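Local coordinates for peptidoglycan-recognition protein SA (Drosophila melanogaster, PDB 1S2J) that recognises peptidoglycan of Gram-positive bacteria to activate the Toll pathway in innate immunity and also shows L,D-carboxypeptidase activity, at residues Ile61-Ile66 / Ala172-Ser177; Gly139-Lys144 / Leu187-Glu192; Ile106-Ile111 / Leu145-Ala150; Tyr102-Gly107 / Thr133-Ile138. All blocks are in the same frame, centred on the assembly; numbering follows the deposited sequence.

Contact 1 (Ile61-Ile66 / Ala172-Ser177); sequences IRYVVI and ALIAGS
The parallel edge of the mixed beta-sheet in the amidase-like PGRP fold is made where strand 171-175 pairs with strand 61-68, Tyr63 standing beside Ala172, Val64 beside Leu173, Val65 beside Ile174 and Ile66 beside Ala175. The ladder shows the alternation expected of parallel strands: Ala172 N gives to Arg62 O, Val64 N to Ala172 O, Ile174 N to Val64 O and Ile66 N to Ile174 O (2.7 Å). On the face carrying Val64 and Ile66, one methyl serves two neighbours. Leu173 CG stands anti to the backbone N (chi1 -179°), which brings CD1 to 3.7 Å from both Val64 CG1 and Ile66 CG1. The other face holds Tyr63, Val65, Ala172 and Ile174. There Ala172 CB meets the CD2-CE2 side of the Tyr63 ring, 3.7 Å from CD2, while Ile174 lays CG1 and CD1 against Val65 CG2, each at 3.9 Å. At the exposed start of the pairing, Arg62 turns to Asp170 in a salt bridge. Gly176 lies close to Thr182, a probable peptidoglycan contact, and Gly176 N extends the ladder by one bond to Ile66 O at 3.1 Å, as Val65 CG1 packs 3.6 Å from that same Gly176 N.

Contact 2 (Gly139-Lys144 / Leu187-Glu192); sequences GNFVDK and LTLYNE
Thr188 and Leu189 turn their side chains toward the loop 139-144 from the first turn of helix 187-193, and Phe141 and Val142 answer mainly with their carbonyls, illustrating how the spare N-H groups of a helix start can be used by a distant loop. Leu189 N bonds to Phe141 O at 3.2 Å, nearly in line with the carbonyl. Thr188 approaches Val142 O with two donors: the backbone N, from above the carbonyl plane at 3.1 Å, and the hydroxyl OG1, modelled too close for the strength of that bond to be judged. The threonine splits its branches between two tasks. OG1 lies beside its own backbone N (chi1 -57°), where both donors can meet one oxygen, while CG2 rests 3.7 Å from Lys144 C. With an alanine in place of Thr188, Val142 O would probably keep only the backbone N-H of this residue as a partner, and a gap would be likely to open beside the Lys144 carbonyl.

Phe141 and Leu189 meet through their first carbons, CB to CB at 3.8 Å, and the phenyl ring then leads away from the helix, with Lys144 O in plane at its edge. Within the loop, Lys144 NZ reaches back to Asn140 O at 3.1 Å and also forms a salt bridge with Glu73. The loop thus ties the end of strand 132-137 to helix 187-193, with Phe141 packed on His68 of strand 61-68 and Leu189 on Pro146, just ahead of helix 148-163.

Contact 3 (Ile106-Ile111 / Leu145-Ala150); sequences IGNDGI and LPSDAA
Asn108 and Ser147 carry the polar part of this contact, in which a type I beta turn, Gly107 to Gly110, docks on the N-terminus of helix 148-163. Ser147 is the N-cap residue and its hydroxyl works in two directions: OG donates to Asn108 O at 2.7 Å, slightly tilted from the carbonyl plane, and accepts from Ala150 N at 3.2 Å in the capping bond. OG sits between its own backbone N and carbonyl carbon (chi1 71°), where it can face the turn and the helix start together. One hydroxyl therefore both satisfies an N-H of the first helical turn and fastens the hairpin-like connection to it. The side chain of Asn108 reaches the same serine, its ND2 lying next to CB and OG without a hydrogen bond to the hydroxyl.

Within the turn, Gly110 N bonds to Gly107 O at 2.8 Å. Asp109 OD2 accepts from Ile111 N at 3.2 Å in an Asx turn, met from above the carboxylate plane, while OD1 is held by Tyr113 OH and Gly76 N.

The van der Waals contacts are made by small groups. Ala149 CB touches Gly110 CA at 3.8 Å; the positive phi of Gly110 (78°) calls for glycine, and a side chain there would collide with the Ala149 methyl. Ala150 CB fits against Gly107 O at 3.5 Å and against Ile106 CG2 at 3.8 Å. The turn links strands 104-106 and 112-114, and helix 148-163 begins alongside it, with Ala150 also resting on Phe137 of strand 132-137 and Ile106 on Ala154 further along the helix.

Contact 4 (Tyr102-Gly107 / Thr133-Ile138); sequences YNFLIG and TGIAFI
Residues 104-106 and 133-137 run parallel, their axes 4.7 Å apart at closest approach and 21° from each other, with Phe104 N bonded to Gly134 O, Ala136 N to Phe104 O, Ile106 N to Ala136 O and Ile138 N to Ile106 O. Tyr102, in the probable peptidoglycan-binding region, covers Ala136: Ala136 CB stands 3.5 Å from the centroid of the Tyr102 ring and 10° off its normal, a CH-pi contact centred on the face. The tyrosine CG lies anti to its carbonyl carbon (chi1 -48°), which lays the ring across Ala136 of the neighbouring strand. With a serine at Tyr102, Ala136 CB would probably lose its aromatic cover on that face of the sheet. Leu105 CB joins this side, 4.0 Å from Ile138 CG1. On the reverse face Phe104 turns its ring edge to Thr133 CG2, and Ile106 and Ile135 lie obliquely across each other, Ile106 CD1 3.8 Å from Ile135 CG2. A water donates to Ile106 O and Ile138 O, lying in plane at the edge of the Phe137 ring. The pair sits mid-sheet, between strands 112-114 and 61-68; helix 76-94 packs on the Tyr102 and Leu105 side and helix 148-163 on the Ile106, Ile135 and Phe137 side.

Overall arrangement
The four contacts show how one mixed sheet is built and then covered. Contacts 1 and 4 are its buried ladders, both parallel; strands 61-68 and 132-137 are neighbours, so Tyr63 O and Val65 O probably bond to Thr133 N and Ile135 N and join the two. Contact 4 lies near the chain's centre, contact 1 toward an edge. Contacts 2 and 3 are partly buried and farther out, and trade regular ladders and broad apolar faces for carbonyls and hydroxyls at helix starts, a threonine in one and a serine cap in the other. They meet where Phe141 and Leu189 pack on Pro146. Phe137 gathers all four, touching Ile66, Leu189, Pro146 and Ile106.

Contact 1 (Ile61-Ile66 / Ala172-Ser177)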
loop_
_atom_site.group_PDB
_atom_site.type_symbol
_atom_site.label_atom_id
_atom_site.label_comp_id
_atom_site.label_asym_id
_atom_site.label_seq_id
_atom_site.Cartn_x
_atom_site.Cartn_y
_atom_site.Cartn_z
ATOM N N ILE A 61 -1.896 6.297 12.944
ATOM C CA ILE A 61 -2.850 5.503 12.173
ATOM C C ILE A 61 -2.920 4.096 12.779
ATOM O O ILE A 61 -1.897 3.533 13.176
ATOM C CB ILE A 61 -2.385 5.402 10.693
ATOM C CG1 ILE A 61 -2.547 6.746 9.958
ATOM C CG2 ILE A 61 -3.125 4.270 9.953
ATOM C CD1 ILE A 61 -4.016 7.129 9.713
ATOM N N ARG A 62 -4.111 3.513 12.805
ATOM C CA ARG A 62 -4.283 2.234 13.469
ATOM C C ARG A 62 -4.422 1.032 12.542
ATOM O O ARG A 62 -4.096 -0.078 12.927
ATOM C CB ARG A 62 -5.353 2.359 14.581
ATOM C CG ARG A 62 -6.614 1.595 14.459
ATOM C CD ARG A 62 -7.038 0.897 15.759
ATOM N NE ARG A 62 -6.987 1.767 16.945
ATOM C CZ ARG A 62 -6.134 1.634 17.956
ATOM N NH1 ARG A 62 -5.219 0.666 17.976
ATOM N NH2 ARG A 62 -6.202 2.479 18.967
ATOM N N TYR A 63 -4.827 1.235 11.295
ATOM C CA TYR A 63 -4.964 0.110 10.364
ATOM C C TYR A 63 -4.032 0.180 9.149
ATOM O O TYR A 63 -3.881 1.242 8.511
ATOM C CB TYR A 63 -6.395 -0.014 9.859
ATOM C CG TYR A 63 -7.413 -0.441 10.900
ATOM C CD1 TYR A 63 -8.175 0.524 11.602
ATOM C CD2 TYR A 63 -7.657 -1.784 11.146
ATOM C CE1 TYR A 63 -9.113 0.161 12.549
ATOM C CE2 TYR A 63 -8.610 -2.171 12.096
ATOM C CZ TYR A 63 -9.333 -1.191 12.792
ATOM O OH TYR A 63 -10.279 -1.570 13.711
ATOM N N VAL A 64 -3.446 -0.976 8.835
ATOM C CA VAL A 64 -2.657 -1.165 7.623
ATOM C C VAL A 64 -3.401 -2.186 6.752
ATOM O O VAL A 64 -3.740 -3.300 7.212
ATOM C CB VAL A 64 -1.232 -1.618 7.990
ATOM C CG1 VAL A 64 -0.416 -1.943 6.756
ATOM C CG2 VAL A 64 -0.538 -0.501 8.853
ATOM N N VAL A 65 -3.723 -1.780 5.525
ATOM C CA VAL A 65 -4.497 -2.631 4.628
ATOM C C VAL A 65 -3.620 -3.078 3.478
ATOM O O VAL A 65 -3.019 -2.249 2.805
ATOM C CB VAL A 65 -5.765 -1.932 4.063
ATOM C CG1 VAL A 65 -6.618 -2.957 3.275
ATOM C CG2 VAL A 65 -6.564 -1.288 5.181
ATOM N N ILE A 66 -3.553 -4.390 3.260
ATOM C CA ILE A 66 -2.656 -4.920 2.250
ATOM C C ILE A 66 -3.408 -5.218 0.976
ATOM O O ILE A 66 -4.463 -5.849 1.015
ATOM C CB ILE A 66 -1.907 -6.185 2.771
ATOM C CG1 ILE A 66 -1.076 -5.840 4.018
ATOM C CG2 ILE A 66 -1.040 -6.801 1.681
ATOM C CD1 ILE A 66 0.026 -4.780 3.773
ATOM N N ALA A 172 -3.414 -2.708 13.629
ATOM C CA ALA A 172 -3.968 -3.916 13.013
ATOM C C ALA A 172 -3.603 -4.005 11.521
ATOM O O ALA A 172 -3.815 -3.047 10.763
ATOM C CB ALA A 172 -5.487 -3.938 13.173
ATOM N N LEU A 173 -3.056 -5.152 11.124
ATOM C CA LEU A 173 -2.733 -5.465 9.746
ATOM C C LEU A 173 -3.871 -6.294 9.158
ATOM O O LEU A 173 -4.220 -7.350 9.713
ATOM C CB LEU A 173 -1.430 -6.272 9.700
ATOM C CG LEU A 173 -0.882 -6.700 8.340
ATOM C CD1 LEU A 173 -0.296 -5.518 7.575
ATOM C CD2 LEU A 173 0.157 -7.821 8.479
ATOM N N ILE A 174 -4.467 -5.812 8.066
ATOM C CA ILE A 174 -5.545 -6.542 7.381
ATOM C C ILE A 174 -5.376 -6.617 5.855
ATOM O O ILE A 174 -4.679 -5.812 5.241
ATOM C CB ILE A 174 -6.961 -5.969 7.733
ATOM C CG1 ILE A 174 -7.108 -4.527 7.200
ATOM C CG2 ILE A 174 -7.257 -6.096 9.265
ATOM C CD1 ILE A 174 -8.401 -3.832 7.537
ATOM N N ALA A 175 -6.026 -7.615 5.265
ATOM C CA ALA A 175 -6.123 -7.745 3.826
ATOM C C ALA A 175 -7.344 -6.956 3.367
ATOM O O ALA A 175 -8.354 -6.900 4.089
ATOM C CB ALA A 175 -6.289 -9.198 3.465
ATOM N N GLY A 176 -7.245 -6.334 2.189
ATOM C CA GLY A 176 -8.394 -5.711 1.559
ATOM C C GLY A 176 -9.625 -6.620 1.535
ATOM O O GLY A 176 -10.736 -6.158 1.766
ATOM N N SER A 177 -9.418 -7.919 1.295
ATOM C CA SER A 177 -10.526 -8.875 1.184
ATOM C C SER A 177 -11.292 -9.102 2.492
ATOM O O SER A 177 -12.443 -9.535 2.463
ATOM C CB SER A 177 -10.048 -10.215 0.618
ATOM O OG SER A 177 -9.028 -10.784 1.422
#

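Contact 2 (Gly139-Lys144 / Leu187-Glu192)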
loop_
_atom_site.group_PDB
_atom_site.type_symbol
_atom_site.label_atom_id
_atom_site.label_comp_id
_atom_site.label_asym_id
_atom_site.label_seq_id
_atom_site.Cartn_x
_atom_site.Cartn_y
_atom_site.Cartn_z
ATOM N N GLY A 139 1.943 -6.240 -8.610
ATOM C CA GLY A 139 1.844 -7.574 -9.189
ATOM C C GLY A 139 0.501 -8.213 -8.867
ATOM O O GLY A 139 -0.434 -7.546 -8.409
ATOM N N ASN A 140 0.409 -9.514 -9.105
ATOM C CA ASN A 140 -0.803 -10.291 -8.881
ATOM C C ASN A 140 -0.480 -11.523 -8.037
ATOM O O ASN A 140 0.201 -12.440 -8.505
ATOM C CB ASN A 140 -1.403 -10.670 -10.232
ATOM C CG ASN A 140 -2.743 -11.330 -10.107
ATOM O OD1 ASN A 140 -2.953 -12.200 -9.260
ATOM N ND2 ASN A 140 -3.667 -10.932 -10.960
ATOM N N PHE A 141 -0.962 -11.561 -6.789
ATOM C CA PHE A 141 -0.493 -12.606 -5.862
ATOM C C PHE A 141 -1.579 -13.574 -5.350
ATOM O O PHE A 141 -1.551 -14.034 -4.202
ATOM C CB PHE A 141 0.376 -11.991 -4.755
ATOM C CG PHE A 141 1.466 -11.113 -5.295
ATOM C CD1 PHE A 141 1.343 -9.717 -5.263
ATOM C CD2 PHE A 141 2.584 -11.672 -5.903
ATOM C CE1 PHE A 141 2.332 -8.900 -5.803
ATOM C CE2 PHE A 141 3.570 -10.872 -6.452
ATOM C CZ PHE A 141 3.460 -9.480 -6.396
ATOM N N VAL A 142 -2.514 -13.884 -6.247
ATOM C CA VAL A 142 -3.488 -14.953 -6.041
ATOM C C VAL A 142 -2.738 -16.280 -5.904
ATOM O O VAL A 142 -2.969 -17.013 -4.953
ATOM C CB VAL A 142 -4.512 -15.046 -7.220
ATOM C CG1 VAL A 142 -5.374 -16.332 -7.139
ATOM C CG2 VAL A 142 -5.396 -13.796 -7.292
ATOM N N ASP A 143 -1.831 -16.571 -6.843
ATOM C CA ASP A 143 -1.169 -17.885 -6.931
ATOM C C ASP A 143 0.301 -17.892 -6.549
ATOM O O ASP A 143 0.926 -18.951 -6.533
ATOM C CB ASP A 143 -1.335 -18.491 -8.339
ATOM C CG ASP A 143 -2.781 -18.920 -8.624
ATOM O OD1 ASP A 143 -3.317 -18.576 -9.716
ATOM O OD2 ASP A 143 -3.459 -19.586 -7.798
ATOM N N LYS A 144 0.856 -16.727 -6.240
ATOM C CA LYS A 144 2.267 -16.621 -5.889
ATOM C C LYS A 144 2.485 -15.526 -4.851
ATOM O O LYS A 144 1.604 -14.714 -4.592
ATOM C CB LYS A 144 3.152 -16.375 -7.143
ATOM C CG LYS A 144 2.645 -15.296 -8.125
ATOM C CD LYS A 144 3.717 -14.824 -9.118
ATOM C CE LYS A 144 3.100 -13.972 -10.271
ATOM N NZ LYS A 144 2.918 -12.476 -9.996
ATOM N N LEU A 187 -5.134 -14.678 -2.633
ATOM C CA LEU A 187 -5.183 -15.755 -1.617
ATOM C C LEU A 187 -3.820 -16.133 -1.041
ATOM O O LEU A 187 -3.670 -16.256 0.176
ATOM C CB LEU A 187 -5.832 -17.009 -2.212
ATOM C CG LEU A 187 -6.549 -18.116 -1.406
ATOM C CD1 LEU A 187 -5.928 -19.443 -1.755
ATOM C CD2 LEU A 187 -6.619 -17.916 0.102
ATOM N N THR A 188 -2.845 -16.330 -1.924
ATOM C CA THR A 188 -1.510 -16.692 -1.526
ATOM C C THR A 188 -0.903 -15.618 -0.640
ATOM O O THR A 188 -0.347 -15.921 0.432
ATOM C CB THR A 188 -0.635 -16.954 -2.759
ATOM O OG1 THR A 188 -1.246 -17.977 -3.566
ATOM C CG2 THR A 188 0.706 -17.574 -2.351
ATOM N N LEU A 189 -1.043 -14.358 -1.059
ATOM C CA LEU A 189 -0.459 -13.263 -0.291
ATOM C C LEU A 189 -1.206 -13.125 1.008
ATOM O O LEU A 189 -0.617 -12.861 2.043
ATOM C CB LEU A 189 -0.461 -11.947 -1.067
ATOM C CG LEU A 189 0.736 -11.010 -0.826
ATOM C CD1 LEU A 189 0.415 -9.548 -1.168
ATOM C CD2 LEU A 189 1.395 -11.126 0.562
ATOM N N TYR A 190 -2.511 -13.325 0.941
ATOM C CA TYR A 190 -3.374 -13.263 2.113
ATOM C C TYR A 190 -2.974 -14.320 3.138
ATOM O O TYR A 190 -2.985 -14.034 4.354
ATOM C CB TYR A 190 -4.851 -13.419 1.715
ATOM C CG TYR A 190 -5.822 -13.355 2.887
ATOM C CD1 TYR A 190 -6.991 -14.126 2.899
ATOM C CD2 TYR A 190 -5.562 -12.538 3.988
ATOM C CE1 TYR A 190 -7.870 -14.061 3.982
ATOM C CE2 TYR A 190 -6.410 -12.480 5.059
ATOM C CZ TYR A 190 -7.564 -13.228 5.060
ATOM O OH TYR A 190 -8.396 -13.144 6.158
ATOM N N ASN A 191 -2.608 -15.515 2.647
ATOM C CA ASN A 191 -2.208 -16.629 3.518
ATOM C C ASN A 191 -0.897 -16.296 4.190
ATOM O O ASN A 191 -0.639 -16.726 5.312
ATOM C CB ASN A 191 -2.012 -17.938 2.741
ATOM C CG ASN A 191 -3.307 -18.597 2.367
ATOM O OD1 ASN A 191 -4.345 -18.309 2.936
ATOM N ND2 ASN A 191 -3.254 -19.478 1.380
ATOM N N GLU A 192 -0.056 -15.559 3.475
ATOM C CA GLU A 192 1.187 -15.081 4.047
ATOM C C GLU A 192 0.945 -14.109 5.203
ATOM O O GLU A 192 1.433 -14.332 6.294
ATOM C CB GLU A 192 2.106 -14.456 2.974
ATOM C CG GLU A 192 3.395 -13.822 3.511
ATOM C CD GLU A 192 4.277 -14.755 4.348
ATOM O OE1 GLU A 192 4.244 -15.985 4.146
ATOM O OE2 GLU A 192 5.025 -14.260 5.225
#

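Contact 3 (Ile106-Ile111 / Leu145-Ala150)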
loop_
_atom_site.group_PDB
_atom_site.type_symbol
_atom_site.label_atom_id
_atom_site.label_comp_id
_atom_site.label_asym_id
_atom_site.label_seq_id
_atom_site.Cartn_x
_atom_site.Cartn_y
_atom_site.Cartn_z
ATOM N N ILE A 106 4.905 -1.465 -3.347
ATOM C CA ILE A 106 6.188 -2.158 -3.187
ATOM C C ILE A 106 6.491 -3.053 -4.383
ATOM O O ILE A 106 5.677 -3.896 -4.755
ATOM C CB ILE A 106 6.207 -2.984 -1.848
ATOM C CG1 ILE A 106 5.913 -2.060 -0.658
ATOM C CG2 ILE A 106 7.554 -3.687 -1.647
ATOM C CD1 ILE A 106 5.807 -2.763 0.685
ATOM N N GLY A 107 7.672 -2.864 -4.976
ATOM C CA GLY A 107 8.058 -3.616 -6.160
ATOM C C GLY A 107 8.894 -4.838 -5.819
ATOM O O GLY A 107 9.361 -4.995 -4.667
ATOM N N ASN A 108 9.088 -5.701 -6.818
ATOM C CA ASN A 108 9.922 -6.903 -6.686
ATOM C C ASN A 108 11.333 -6.559 -6.179
ATOM O O ASN A 108 11.942 -7.346 -5.450
ATOM C CB ASN A 108 9.941 -7.697 -8.018
ATOM C CG ASN A 108 11.216 -8.561 -8.205
ATOM O OD1 ASN A 108 11.769 -8.675 -9.322
ATOM N ND2 ASN A 108 11.660 -9.196 -7.126
ATOM N N ASP A 109 11.814 -5.362 -6.528
ATOM C CA ASP A 109 13.088 -4.843 -6.038
ATOM C C ASP A 109 13.152 -4.613 -4.520
ATOM O O ASP A 109 14.223 -4.371 -3.980
ATOM C CB ASP A 109 13.465 -3.535 -6.758
ATOM C CG ASP A 109 12.294 -2.555 -6.870
ATOM O OD1 ASP A 109 12.397 -1.631 -7.715
ATOM O OD2 ASP A 109 11.241 -2.624 -6.175
ATOM N N GLY A 110 12.019 -4.671 -3.832
ATOM C CA GLY A 110 12.025 -4.441 -2.401
ATOM C C GLY A 110 12.110 -2.962 -2.074
ATOM O O GLY A 110 12.399 -2.598 -0.949
ATOM N N ILE A 111 11.846 -2.104 -3.054
ATOM C CA ILE A 111 11.714 -0.692 -2.745
ATOM C C ILE A 111 10.244 -0.231 -2.591
ATOM O O ILE A 111 9.330 -0.737 -3.258
ATOM C CB ILE A 111 12.605 0.273 -3.655
ATOM C CG1 ILE A 111 11.767 1.248 -4.456
ATOM C CG2 ILE A 111 13.735 -0.417 -4.455
ATOM C CD1 ILE A 111 11.839 2.585 -3.836
ATOM N N LEU A 145 3.670 -15.518 -4.263
ATOM C CA LEU A 145 4.068 -14.497 -3.317
ATOM C C LEU A 145 4.838 -13.399 -4.033
ATOM O O LEU A 145 5.358 -13.633 -5.115
ATOM C CB LEU A 145 4.957 -15.107 -2.235
ATOM C CG LEU A 145 4.428 -15.272 -0.805
ATOM C CD1 LEU A 145 2.913 -15.101 -0.662
ATOM C CD2 LEU A 145 4.917 -16.591 -0.191
ATOM N N PRO A 146 4.895 -12.202 -3.436
ATOM C CA PRO A 146 5.855 -11.175 -3.859
ATOM C C PRO A 146 7.272 -11.655 -3.535
ATOM O O PRO A 146 7.409 -12.630 -2.789
ATOM C CB PRO A 146 5.493 -9.958 -2.978
ATOM C CG PRO A 146 4.126 -10.250 -2.427
ATOM C CD PRO A 146 4.052 -11.745 -2.315
ATOM N N SER A 147 8.303 -11.013 -4.087
ATOM C CA SER A 147 9.688 -11.443 -3.821
ATOM C C SER A 147 10.040 -11.303 -2.332
ATOM O O SER A 147 9.429 -10.496 -1.630
ATOM C CB SER A 147 10.654 -10.617 -4.644
ATOM O OG SER A 147 10.703 -9.303 -4.120
ATOM N N ASP A 148 11.019 -12.072 -1.845
ATOM C CA ASP A 148 11.458 -11.929 -0.449
ATOM C C ASP A 148 11.801 -10.485 -0.083
ATOM O O ASP A 148 11.451 -10.042 1.006
ATOM C CB ASP A 148 12.631 -12.858 -0.121
ATOM C CG ASP A 148 12.188 -14.298 0.059
ATOM O OD1 ASP A 148 10.968 -14.562 -0.053
ATOM O OD2 ASP A 148 12.977 -15.235 0.310
ATOM N N ALA A 149 12.470 -9.765 -0.991
ATOM C CA ALA A 149 12.804 -8.352 -0.773
ATOM C C ALA A 149 11.560 -7.476 -0.550
ATOM O O ALA A 149 11.548 -6.635 0.363
ATOM C CB ALA A 149 13.673 -7.804 -1.915
ATOM N N ALA A 150 10.514 -7.698 -1.352
ATOM C CA ALA A 150 9.248 -6.974 -1.190
ATOM C C ALA A 150 8.617 -7.249 0.179
ATOM O O ALA A 150 8.231 -6.315 0.890
ATOM C CB ALA A 150 8.292 -7.319 -2.296
#

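Contact 4 (Tyr102-Gly107 / Thr133-Ile138)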
loop_
_atom_site.group_PDB
_atom_site.type_symbol
_atom_site.label_atom_id
_atom_site.label_comp_id
_atom_site.label_asym_id
_atom_site.label_seq_id
_atom_site.Cartn_x
_atom_site.Cartn_y
_atom_site.Cartn_z
ATOM N N TYR A 102 -3.285 4.100 -3.344
ATOM C CA TYR A 102 -2.562 3.486 -2.225
ATOM C C TYR A 102 -1.632 4.486 -1.569
ATOM O O TYR A 102 -1.114 5.383 -2.244
ATOM C CB TYR A 102 -1.765 2.270 -2.701
ATOM C CG TYR A 102 -2.560 1.314 -3.575
ATOM C CD1 TYR A 102 -2.422 1.326 -4.968
ATOM C CD2 TYR A 102 -3.455 0.415 -3.004
ATOM C CE1 TYR A 102 -3.171 0.456 -5.787
ATOM C CE2 TYR A 102 -4.186 -0.463 -3.783
ATOM C CZ TYR A 102 -4.040 -0.447 -5.171
ATOM O OH TYR A 102 -4.780 -1.330 -5.911
ATOM N N ASN A 103 -1.403 4.329 -0.265
ATOM C CA ASN A 103 -0.404 5.152 0.424
ATOM C C ASN A 103 1.032 4.821 -0.026
ATOM O O ASN A 103 1.858 5.735 -0.241
ATOM C CB ASN A 103 -0.569 5.051 1.950
ATOM C CG ASN A 103 -1.862 5.716 2.435
ATOM O OD1 ASN A 103 -1.873 6.897 2.839
ATOM N ND2 ASN A 103 -2.952 4.975 2.380
ATOM N N PHE A 104 1.311 3.528 -0.183
ATOM C CA PHE A 104 2.630 3.052 -0.587
ATOM C C PHE A 104 2.472 1.874 -1.513
ATOM O O PHE A 104 1.452 1.203 -1.485
ATOM C CB PHE A 104 3.480 2.625 0.622
ATOM C CG PHE A 104 3.790 3.747 1.574
ATOM C CD1 PHE A 104 3.109 3.855 2.770
ATOM C CD2 PHE A 104 4.754 4.713 1.254
ATOM C CE1 PHE A 104 3.374 4.892 3.663
ATOM C CE2 PHE A 104 5.030 5.751 2.135
ATOM C CZ PHE A 104 4.330 5.836 3.348
ATOM N N LEU A 105 3.471 1.643 -2.355
ATOM C CA LEU A 105 3.459 0.476 -3.250
ATOM C C LEU A 105 4.839 -0.149 -3.279
ATOM O O LEU A 105 5.839 0.549 -3.256
ATOM C CB LEU A 105 3.013 0.848 -4.679
ATOM C CG LEU A 105 1.611 1.418 -4.881
ATOM C CD1 LEU A 105 1.613 2.957 -4.761
ATOM C CD2 LEU A 105 1.030 0.988 -6.222
ATOM N N ILE A 106 4.905 -1.465 -3.347
ATOM C CA ILE A 106 6.188 -2.158 -3.187
ATOM C C ILE A 106 6.491 -3.053 -4.383
ATOM O O ILE A 106 5.677 -3.896 -4.755
ATOM C CB ILE A 106 6.207 -2.984 -1.848
ATOM C CG1 ILE A 106 5.913 -2.060 -0.658
ATOM C CG2 ILE A 106 7.554 -3.687 -1.647
ATOM C CD1 ILE A 106 5.807 -2.763 0.685
ATOM N N GLY A 107 7.672 -2.864 -4.976
ATOM C CA GLY A 107 8.058 -3.616 -6.160
ATOM C C GLY A 107 8.894 -4.838 -5.819
ATOM O O GLY A 107 9.361 -4.995 -4.667
ATOM N N THR A 133 -3.639 2.949 6.390
ATOM C CA THR A 133 -2.546 3.093 5.447
ATOM C C THR A 133 -2.585 1.935 4.454
ATOM O O THR A 133 -2.393 0.767 4.833
ATOM C CB THR A 133 -1.187 3.105 6.166
ATOM O OG1 THR A 133 -1.138 4.183 7.128
ATOM C CG2 THR A 133 -0.083 3.430 5.157
ATOM N N GLY A 134 -2.840 2.261 3.186
ATOM C CA GLY A 134 -2.995 1.244 2.159
ATOM C C GLY A 134 -1.678 0.980 1.484
ATOM O O GLY A 134 -1.062 1.908 0.940
ATOM N N ILE A 135 -1.249 -0.285 1.524
ATOM C CA ILE A 135 0.032 -0.703 0.980
ATOM C C ILE A 135 -0.233 -1.793 -0.063
ATOM O O ILE A 135 -0.794 -2.844 0.267
ATOM C CB ILE A 135 0.913 -1.272 2.111
ATOM C CG1 ILE A 135 1.210 -0.190 3.151
ATOM C CG2 ILE A 135 2.201 -1.821 1.540
ATOM C CD1 ILE A 135 2.076 -0.652 4.256
ATOM N N ALA A 136 0.154 -1.538 -1.315
ATOM C CA ALA A 136 -0.076 -2.495 -2.383
ATOM C C ALA A 136 1.230 -3.099 -2.835
ATOM O O ALA A 136 2.199 -2.390 -3.125
ATOM C CB ALA A 136 -0.773 -1.841 -3.577
ATOM N N PHE A 137 1.248 -4.412 -2.924
ATOM C CA PHE A 137 2.354 -5.066 -3.579
ATOM C C PHE A 137 2.087 -5.047 -5.069
ATOM O O PHE A 137 0.996 -5.415 -5.500
ATOM C CB PHE A 137 2.484 -6.504 -3.085
ATOM C CG PHE A 137 2.990 -6.611 -1.688
ATOM C CD1 PHE A 137 2.103 -6.681 -0.613
ATOM C CD2 PHE A 137 4.362 -6.658 -1.430
ATOM C CE1 PHE A 137 2.580 -6.805 0.703
ATOM C CE2 PHE A 137 4.839 -6.794 -0.128
ATOM C CZ PHE A 137 3.933 -6.867 0.941
ATOM N N ILE A 138 3.090 -4.630 -5.847
ATOM C CA ILE A 138 2.937 -4.479 -7.295
ATOM C C ILE A 138 3.029 -5.839 -7.966
ATOM O O ILE A 138 4.079 -6.505 -7.904
ATOM C CB ILE A 138 3.993 -3.513 -7.902
ATOM C CG1 ILE A 138 3.950 -2.156 -7.181
ATOM C CG2 ILE A 138 3.767 -3.416 -9.445
ATOM C CD1 ILE A 138 5.064 -1.137 -7.576
HETATM O O HOH W 1 5.707 -6.784 -5.093
#